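Local coordinates for ecto-NAD+ glycohydrolase (CD38 molecule) (Bos taurus, PDB 3GC6), which belongs to the ADP-ribosyl cyclase family, as a disulfide-rich, glycosylated ectoenzyme, at residues Q49-C61 against A115-L129. The protein carries 1 engineered substitution. Residues are numbered along the deposited sequence; the frame is centred on the assembly and turned at random.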
ATOM      1  N   GLN A  49      13.510  -6.903   0.610  1.00  4.32           N
ATOM      2  CA  GLN A  49      14.342  -8.026   1.044  1.00  4.49           C
ATOM      3  C   GLN A  49      14.634  -8.976  -0.143  1.00  4.20           C
ATOM      4  O   GLN A  49      15.777  -9.456  -0.290  1.00  4.58           O
ATOM      5  CB  GLN A  49      13.678  -8.758   2.214  1.00  4.85           C
ATOM      6  CG  GLN A  49      13.772  -7.914   3.490  1.00  5.85           C
ATOM      7  CD  GLN A  49      12.958  -8.483   4.628  1.00  7.75           C
ATOM      8  OE1 GLN A  49      12.111  -9.338   4.411  1.00  9.25           O
ATOM      9  NE2 GLN A  49      13.210  -8.003   5.846  1.00  8.52           N
ATOM     10  N   ALA A  50      13.616  -9.233  -0.975  1.00  4.01           N
ATOM     11  CA  ALA A  50      13.789 -10.099  -2.160  1.00  3.69           C
ATOM     12  C   ALA A  50      14.751  -9.465  -3.173  1.00  3.97           C
ATOM     13  O   ALA A  50      15.538 -10.170  -3.809  1.00  4.42           O
ATOM     14  CB  ALA A  50      12.439 -10.392  -2.829  1.00  3.87           C
ATOM     15  N   PHE A  51      14.651  -8.146  -3.359  1.00  4.06           N
ATOM     16  CA  PHE A  51      15.539  -7.457  -4.304  1.00  3.84           C
ATOM     17  C   PHE A  51      16.983  -7.656  -3.849  1.00  3.78           C
ATOM     18  O   PHE A  51      17.864  -8.057  -4.636  1.00  3.91           O
ATOM     19  CB  PHE A  51      15.148  -5.956  -4.319  1.00  3.84           C
ATOM     20  CG  PHE A  51      15.465  -5.248  -5.612  1.00  3.95           C
ATOM     21  CD1 PHE A  51      14.576  -4.312  -6.124  1.00  4.17           C
ATOM     22  CD2 PHE A  51      16.635  -5.506  -6.310  1.00  3.95           C
ATOM     23  CE1 PHE A  51      14.846  -3.641  -7.337  1.00  4.83           C
ATOM     24  CE2 PHE A  51      16.910  -4.838  -7.520  1.00  4.15           C
ATOM     25  CZ  PHE A  51      16.008  -3.907  -8.030  1.00  4.59           C
ATOM     26  N   MET A  52      17.252  -7.377  -2.569  1.00  3.78           N
ATOM     27  CA  MET A  52      18.612  -7.543  -2.033  1.00  3.96           C
ATOM     28  C   MET A  52      19.086  -8.992  -2.133  1.00  3.94           C
ATOM     29  O   MET A  52      20.223  -9.252  -2.556  1.00  3.94           O
ATOM     30  CB  MET A  52      18.675  -7.027  -0.572  1.00  4.43           C
ATOM     31  CG  MET A  52      18.125  -5.596  -0.442  1.00  5.44           C
ATOM     32  SD  MET A  52      19.135  -4.432  -1.459  1.00  8.43           S
ATOM     33  CE  MET A  52      20.649  -4.816  -0.797  1.00  6.97           C
ATOM     34  N   SER A  53      18.210  -9.922  -1.768  0.50  3.97           N
ATOM     35  CA  SER A  53      18.562 -11.348  -1.769  0.50  4.14           C
ATOM     36  C   SER A  53      18.973 -11.817  -3.166  0.50  4.13           C
ATOM     37  O   SER A  53      19.857 -12.661  -3.319  0.50  4.09           O
ATOM     38  CB  SER A  53      17.370 -12.167  -1.278  0.50  4.45           C
ATOM     39  OG  SER A  53      17.320 -12.136   0.141  0.50  4.66           O
ATOM     40  N   ALA A  54      18.341 -11.239  -4.182  1.00  3.96           N
ATOM     41  CA  ALA A  54      18.573 -11.672  -5.559  1.00  4.03           C
ATOM     42  C   ALA A  54      20.056 -11.568  -5.929  1.00  4.04           C
ATOM     43  O   ALA A  54      20.556 -12.422  -6.673  1.00  4.35           O
ATOM     44  CB  ALA A  54      17.741 -10.855  -6.521  1.00  4.37           C
ATOM     45  N   PHE A  55      20.760 -10.547  -5.433  1.00  3.98           N
ATOM     46  CA  PHE A  55      22.136 -10.277  -5.888  1.00  3.97           C
ATOM     47  C   PHE A  55      23.217 -10.240  -4.798  1.00  3.97           C
ATOM     48  O   PHE A  55      24.425 -10.403  -5.082  1.00  4.21           O
ATOM     49  CB  PHE A  55      22.206  -8.984  -6.750  1.00  3.94           C
ATOM     50  CG  PHE A  55      22.049  -7.705  -5.959  1.00  3.52           C
ATOM     51  CD1 PHE A  55      23.160  -7.008  -5.501  1.00  3.97           C
ATOM     52  CD2 PHE A  55      20.786  -7.224  -5.660  1.00  3.60           C
ATOM     53  CE1 PHE A  55      23.024  -5.840  -4.755  1.00  4.24           C
ATOM     54  CE2 PHE A  55      20.633  -6.040  -4.898  1.00  3.95           C
ATOM     55  CZ  PHE A  55      21.763  -5.347  -4.462  1.00  4.11           C
ATOM     56  N   ILE A  56      22.817  -9.986  -3.553  1.00  3.88           N
ATOM     57  CA  ILE A  56      23.821  -9.767  -2.505  1.00  3.85           C
ATOM     58  C   ILE A  56      24.680 -11.011  -2.275  1.00  4.34           C
ATOM     59  O   ILE A  56      24.148 -12.119  -2.240  1.00  4.66           O
ATOM     60  CB  ILE A  56      23.142  -9.269  -1.198  1.00  4.01           C
ATOM     61  CG1 ILE A  56      22.718  -7.799  -1.334  1.00  4.13           C
ATOM     62  CG2 ILE A  56      24.080  -9.449   0.009  1.00  4.09           C
ATOM     63  CD1 ILE A  56      23.896  -6.829  -1.275  1.00  4.77           C
ATOM     64  N   SER A  57      25.996 -10.789  -2.177  1.00  4.39           N
ATOM     65  CA  SER A  57      26.982 -11.830  -1.840  0.50  4.55           C
ATOM     66  C   SER A  57      27.200 -12.835  -2.971  1.00  4.70           C
ATOM     67  O   SER A  57      27.898 -13.857  -2.781  1.00  5.29           O
ATOM     68  CB  SER A  57      26.630 -12.551  -0.522  0.50  4.73           C
ATOM     69  OG  SER A  57      27.796 -13.072   0.121  0.50  4.81           O
ATOM     70  N   LYS A  58      26.672 -12.539  -4.156  1.00  4.37           N
ATOM     71  CA  LYS A  58      26.832 -13.434  -5.296  1.00  4.20           C
ATOM     72  C   LYS A  58      27.902 -12.912  -6.257  1.00  4.22           C
ATOM     73  O   LYS A  58      28.252 -11.725  -6.229  1.00  4.56           O
ATOM     74  CB  LYS A  58      25.482 -13.612  -6.002  1.00  4.76           C
ATOM     75  CG  LYS A  58      24.446 -14.258  -5.109  1.00  4.73           C
ATOM     76  CD  LYS A  58      23.155 -14.461  -5.853  1.00  4.82           C
ATOM     77  CE  LYS A  58      22.114 -14.900  -4.886  1.00  5.60           C
ATOM     78  NZ  LYS A  58      20.803 -15.055  -5.564  1.00  5.98           N
ATOM     79  N   ASP A  59      28.407 -13.806  -7.097  1.00  4.05           N
ATOM     80  CA  ASP A  59      29.353 -13.460  -8.169  1.00  4.05           C
ATOM     81  C   ASP A  59      28.658 -12.415  -9.051  1.00  3.99           C
ATOM     82  O   ASP A  59      27.625 -12.701  -9.668  1.00  3.79           O
ATOM     83  CB  ASP A  59      29.660 -14.720  -8.975  1.00  4.19           C
ATOM     84  CG  ASP A  59      30.688 -14.482 -10.085  1.00  4.46           C
ATOM     85  OD1 ASP A  59      30.771 -13.344 -10.592  1.00  4.09           O
ATOM     86  OD2 ASP A  59      31.431 -15.445 -10.417  1.00  5.04           O
ATOM     87  N   PRO A  60      29.198 -11.187  -9.098  1.00  3.96           N
ATOM     88  CA  PRO A  60      28.486 -10.105  -9.827  1.00  4.26           C
ATOM     89  C   PRO A  60      28.464 -10.257 -11.335  1.00  4.00           C
ATOM     90  O   PRO A  60      27.775  -9.469 -12.016  1.00  4.24           O
ATOM     91  CB  PRO A  60      29.212  -8.817  -9.402  1.00  4.40           C
ATOM     92  CG  PRO A  60      30.431  -9.270  -8.671  1.00  4.93           C
ATOM     93  CD  PRO A  60      30.355 -10.706  -8.320  1.00  4.19           C
ATOM     94  N   CYS A  61      29.193 -11.252 -11.870  1.00  3.85           N
ATOM     95  CA  CYS A  61      29.162 -11.566 -13.310  1.00  4.08           C
ATOM     96  C   CYS A  61      28.506 -12.899 -13.624  1.00  4.30           C
ATOM     97  O   CYS A  61      28.652 -13.413 -14.729  1.00  4.54           O
ATOM     98  CB  CYS A  61      30.575 -11.478 -13.907  1.00  4.45           C
ATOM     99  SG  CYS A  61      31.010  -9.743 -14.218  1.00  5.27           S
ATOM    100  N   ALA A 115      13.711   0.713  -9.473  1.00  3.41           N
ATOM    101  CA  ALA A 115      15.075   0.550  -9.985  1.00  3.22           C
ATOM    102  C   ALA A 115      15.533   1.661 -10.919  1.00  3.62           C
ATOM    103  O   ALA A 115      16.707   1.818 -11.154  1.00  3.60           O
ATOM    104  CB  ALA A 115      15.161  -0.809 -10.700  1.00  3.63           C
ATOM    105  N   ASP A 116      14.600   2.471 -11.432  1.00  3.70           N
ATOM    106  CA  ASP A 116      14.936   3.433 -12.479  1.00  4.17           C
ATOM    107  C   ASP A 116      16.060   4.355 -12.020  1.00  3.77           C
ATOM    108  O   ASP A 116      15.953   4.976 -10.947  1.00  3.94           O
ATOM    109  CB  ASP A 116      13.696   4.287 -12.779  1.00  4.20           C
ATOM    110  CG  ASP A 116      13.822   5.085 -14.084  1.00  5.97           C
ATOM    111  OD1 ASP A 116      14.713   4.819 -14.896  1.00  6.22           O
ATOM    112  OD2 ASP A 116      12.974   5.977 -14.274  1.00  8.30           O
ATOM    113  N   GLY A 117      17.114   4.439 -12.835  1.00  4.16           N
ATOM    114  CA  GLY A 117      18.226   5.340 -12.530  1.00  4.29           C
ATOM    115  C   GLY A 117      19.220   4.848 -11.499  1.00  4.61           C
ATOM    116  O   GLY A 117      20.244   5.520 -11.271  1.00  5.44           O
ATOM    117  N   LEU A 118      18.955   3.698 -10.879  1.00  3.97           N
ATOM    118  CA  LEU A 118      19.865   3.183  -9.856  1.00  3.84           C
ATOM    119  C   LEU A 118      20.906   2.211 -10.434  1.00  3.67           C
ATOM    120  O   LEU A 118      20.758   1.683 -11.558  1.00  3.98           O
ATOM    121  CB  LEU A 118      19.114   2.475  -8.731  1.00  3.98           C
ATOM    122  CG  LEU A 118      17.937   3.249  -8.142  1.00  3.69           C
ATOM    123  CD1 LEU A 118      17.338   2.506  -6.931  1.00  4.04           C
ATOM    124  CD2 LEU A 118      18.399   4.657  -7.728  1.00  4.28           C
ATOM    125  N   ARG A 119      21.959   2.004  -9.642  0.50  3.96           N
ATOM    126  CA  ARG A 119      23.015   1.037  -9.926  0.50  4.25           C
ATOM    127  C   ARG A 119      23.136   0.121  -8.722  0.50  4.01           C
ATOM    128  O   ARG A 119      22.947   0.552  -7.587  0.50  4.00           O
ATOM    129  CB  ARG A 119      24.345   1.770 -10.142  0.50  4.47           C
ATOM    130  CG  ARG A 119      24.309   2.803 -11.259  0.50  5.50           C
ATOM    131  CD  ARG A 119      23.998   2.125 -12.573  0.50  6.64           C
ATOM    132  NE  ARG A 119      23.994   3.029 -13.720  0.50  7.78           N
ATOM    133  CZ  ARG A 119      25.074   3.350 -14.420  0.50  8.65           C
ATOM    134  NH1 ARG A 119      26.259   2.847 -14.085  0.50  9.01           N
ATOM    135  NH2 ARG A 119      24.972   4.174 -15.457  0.50  9.01           N
ATOM    136  N   TRP A 120      23.444  -1.152  -8.964  1.00  3.99           N
ATOM    137  CA  TRP A 120      23.716  -2.025  -7.853  1.00  3.77           C
ATOM    138  C   TRP A 120      24.498  -3.234  -8.269  1.00  3.80           C
ATOM    139  O   TRP A 120      24.425  -3.698  -9.416  1.00  3.94           O
ATOM    140  CB  TRP A 120      22.416  -2.467  -7.184  1.00  3.61           C
ATOM    141  CG  TRP A 120      21.486  -3.305  -8.094  1.00  3.19           C
ATOM    142  CD1 TRP A 120      21.439  -4.657  -8.196  1.00  3.49           C
ATOM    143  CD2 TRP A 120      20.496  -2.799  -9.007  1.00  3.53           C
ATOM    144  NE1 TRP A 120      20.467  -5.054  -9.106  1.00  3.94           N
ATOM    145  CE2 TRP A 120      19.876  -3.922  -9.619  1.00  3.41           C
ATOM    146  CE3 TRP A 120      20.081  -1.516  -9.373  1.00  3.91           C
ATOM    147  CZ2 TRP A 120      18.861  -3.795 -10.555  1.00  3.29           C
ATOM    148  CZ3 TRP A 120      19.057  -1.388 -10.295  1.00  3.94           C
ATOM    149  CH2 TRP A 120      18.456  -2.521 -10.870  1.00  3.43           C
ATOM    150  N   CYS A 121      25.278  -3.711  -7.318  1.00  3.66           N
ATOM    151  CA  CYS A 121      25.980  -4.990  -7.446  1.00  3.65           C
ATOM    152  C   CYS A 121      26.485  -5.370  -6.058  1.00  3.84           C
ATOM    153  O   CYS A 121      26.587  -4.504  -5.171  1.00  3.89           O
ATOM    154  CB  CYS A 121      27.127  -4.907  -8.474  1.00  3.99           C
ATOM    155  SG  CYS A 121      28.551  -3.815  -8.007  1.00  4.90           S
ATOM    156  N   GLY A 122      26.798  -6.651  -5.884  1.00  4.14           N
ATOM    157  CA  GLY A 122      27.350  -7.138  -4.628  1.00  4.27           C
ATOM    158  C   GLY A 122      28.763  -7.657  -4.800  1.00  4.47           C
ATOM    159  O   GLY A 122      29.405  -7.450  -5.831  1.00  4.56           O
ATOM    160  N   GLU A 123      29.231  -8.375  -3.782  1.00  4.95           N
ATOM    161  CA  GLU A 123      30.612  -8.842  -3.747  1.00  5.29           C
ATOM    162  C   GLU A 123      30.559 -10.177  -2.995  1.00  5.53           C
ATOM    163  O   GLU A 123      29.928 -10.256  -1.959  1.00  5.51           O
ATOM    164  CB  GLU A 123      31.452  -7.805  -2.991  1.00  5.50           C
ATOM    165  CG  GLU A 123      32.845  -8.284  -2.579  1.00  6.45           C
ATOM    166  CD  GLU A 123      33.863  -8.255  -3.693  1.00  7.40           C
ATOM    167  OE1 GLU A 123      33.523  -8.000  -4.875  1.00  7.10           O
ATOM    168  OE2 GLU A 123      35.046  -8.504  -3.377  1.00  7.79           O
ATOM    169  N   PRO A 124      31.191 -11.224  -3.526  1.00  5.99           N
ATOM    170  CA  PRO A 124      31.127 -12.516  -2.813  1.00  6.24           C
ATOM    171  C   PRO A 124      31.736 -12.380  -1.411  1.00  6.57           C
ATOM    172  O   PRO A 124      32.731 -11.686  -1.229  1.00  6.54           O
ATOM    173  CB  PRO A 124      31.947 -13.452  -3.697  1.00  6.73           C
ATOM    174  CG  PRO A 124      31.801 -12.853  -5.088  1.00  6.26           C
ATOM    175  CD  PRO A 124      31.812 -11.345  -4.851  1.00  5.99           C
ATOM    176  N   GLY A 125      31.077 -12.969  -0.418  1.00  7.10           N
ATOM    177  CA  GLY A 125      31.550 -12.893   0.977  1.00  7.61           C
ATOM    178  C   GLY A 125      31.207 -11.609   1.721  1.00  7.77           C
ATOM    179  O   GLY A 125      31.641 -11.392   2.879  1.00  8.16           O
ATOM    180  N   SER A 126      30.419 -10.756   1.068  1.00  7.43           N
ATOM    181  CA  SER A 126      29.984  -9.498   1.659  1.00  7.13           C
ATOM    182  C   SER A 126      28.458  -9.409   1.673  1.00  6.92           C
ATOM    183  O   SER A 126      27.791  -9.826   0.703  1.00  6.66           O
ATOM    184  CB  SER A 126      30.543  -8.312   0.860  1.00  7.15           C
ATOM    185  OG  SER A 126      29.986  -7.090   1.306  1.00  7.40           O
ATOM    186  N   SER A 127      27.910  -8.845   2.748  0.50  6.68           N
ATOM    187  CA  SER A 127      26.472  -8.642   2.875  0.50  6.54           C
ATOM    188  C   SER A 127      26.042  -7.278   2.337  0.50  6.46           C
ATOM    189  O   SER A 127      24.864  -6.928   2.411  0.50  6.39           O
ATOM    190  CB  SER A 127      26.070  -8.737   4.347  0.50  6.78           C
ATOM    191  OG  SER A 127      26.818  -7.808   5.102  0.50  6.58           O
ATOM    192  N   ASP A 128      26.994  -6.514   1.794  1.00  6.23           N
ATOM    193  CA  ASP A 128      26.738  -5.138   1.398  1.00  6.23           C
ATOM    194  C   ASP A 128      26.811  -4.926  -0.114  1.00  5.51           C
ATOM    195  O   ASP A 128      27.392  -5.723  -0.835  1.00  5.58           O
ATOM    196  CB  ASP A 128      27.794  -4.227   2.005  1.00  6.68           C
ATOM    197  CG  ASP A 128      27.663  -4.097   3.493  1.00  8.33           C
ATOM    198  OD1 ASP A 128      26.539  -3.838   3.968  1.00  9.93           O
ATOM    199  OD2 ASP A 128      28.702  -4.229   4.159  1.00  9.82           O
ATOM    200  N   LEU A 129      26.222  -3.832  -0.578  1.00  5.01           N
ATOM    201  CA  LEU A 129      26.451  -3.428  -1.960  1.00  4.94           C
ATOM    202  C   LEU A 129      27.893  -3.004  -2.154  1.00  5.00           C
ATOM    203  O   LEU A 129      28.534  -2.538  -1.221  1.00  5.69           O
ATOM    204  CB  LEU A 129      25.510  -2.293  -2.365  1.00  5.24           C
ATOM    205  CG  LEU A 129      24.045  -2.743  -2.624  1.00  5.03           C
ATOM    206  CD1 LEU A 129      23.239  -2.705  -1.322  1.00  6.55           C
ATOM    207  CD2 LEU A 129      23.377  -1.849  -3.641  1.00  5.55           C
TER
HETATM  208  O   HOH W   1      26.543  -9.613  -6.558  1.00  5.60           O
HETATM  209  O   HOH W   2      27.418  -8.378  -1.589  1.00  4.69           O
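W120 overlaps two phenylalanines of helix 44-55. F51 brings its CE2-CZ edge over one face of the indole in a T-shaped stack, planes at 88°. F51 CE2 comes to 3.7 Å from W120 CE2. The indole in turn directs an edge at F55, where W120 CD1 lies over the ring centre, 3.7 Å from F55 CE2. This second stack is tilted, with planes at 51°. F55 CG lies between its own backbone N and carbonyl carbon (chi1 73°), which brings the ring's rim against the C121-G122 backbone and L129 CG. F149 of helix 145-159 and F20 of helix 20-35 extend the aromatic cluster, while Y68 OH bonds W120 NE1.

Beyond the helix, I56 CD1 packs on the D128-L129 backbone, and P60 and P124 meet tip to tip, CD to CD at 3.8 Å. The loops there are bridged by water. Water 1 donates to F55 O and K58 O and accepts a weak bond from G122 N, and water 2 accepts from S57 N and E123 N, the latter at 2.8 Å. The direct hydrogen bond from G125 N to S57 OG is weak. The contact thus combines an aromatic cluster at the helix with water-mediated backbone bonding at the turns.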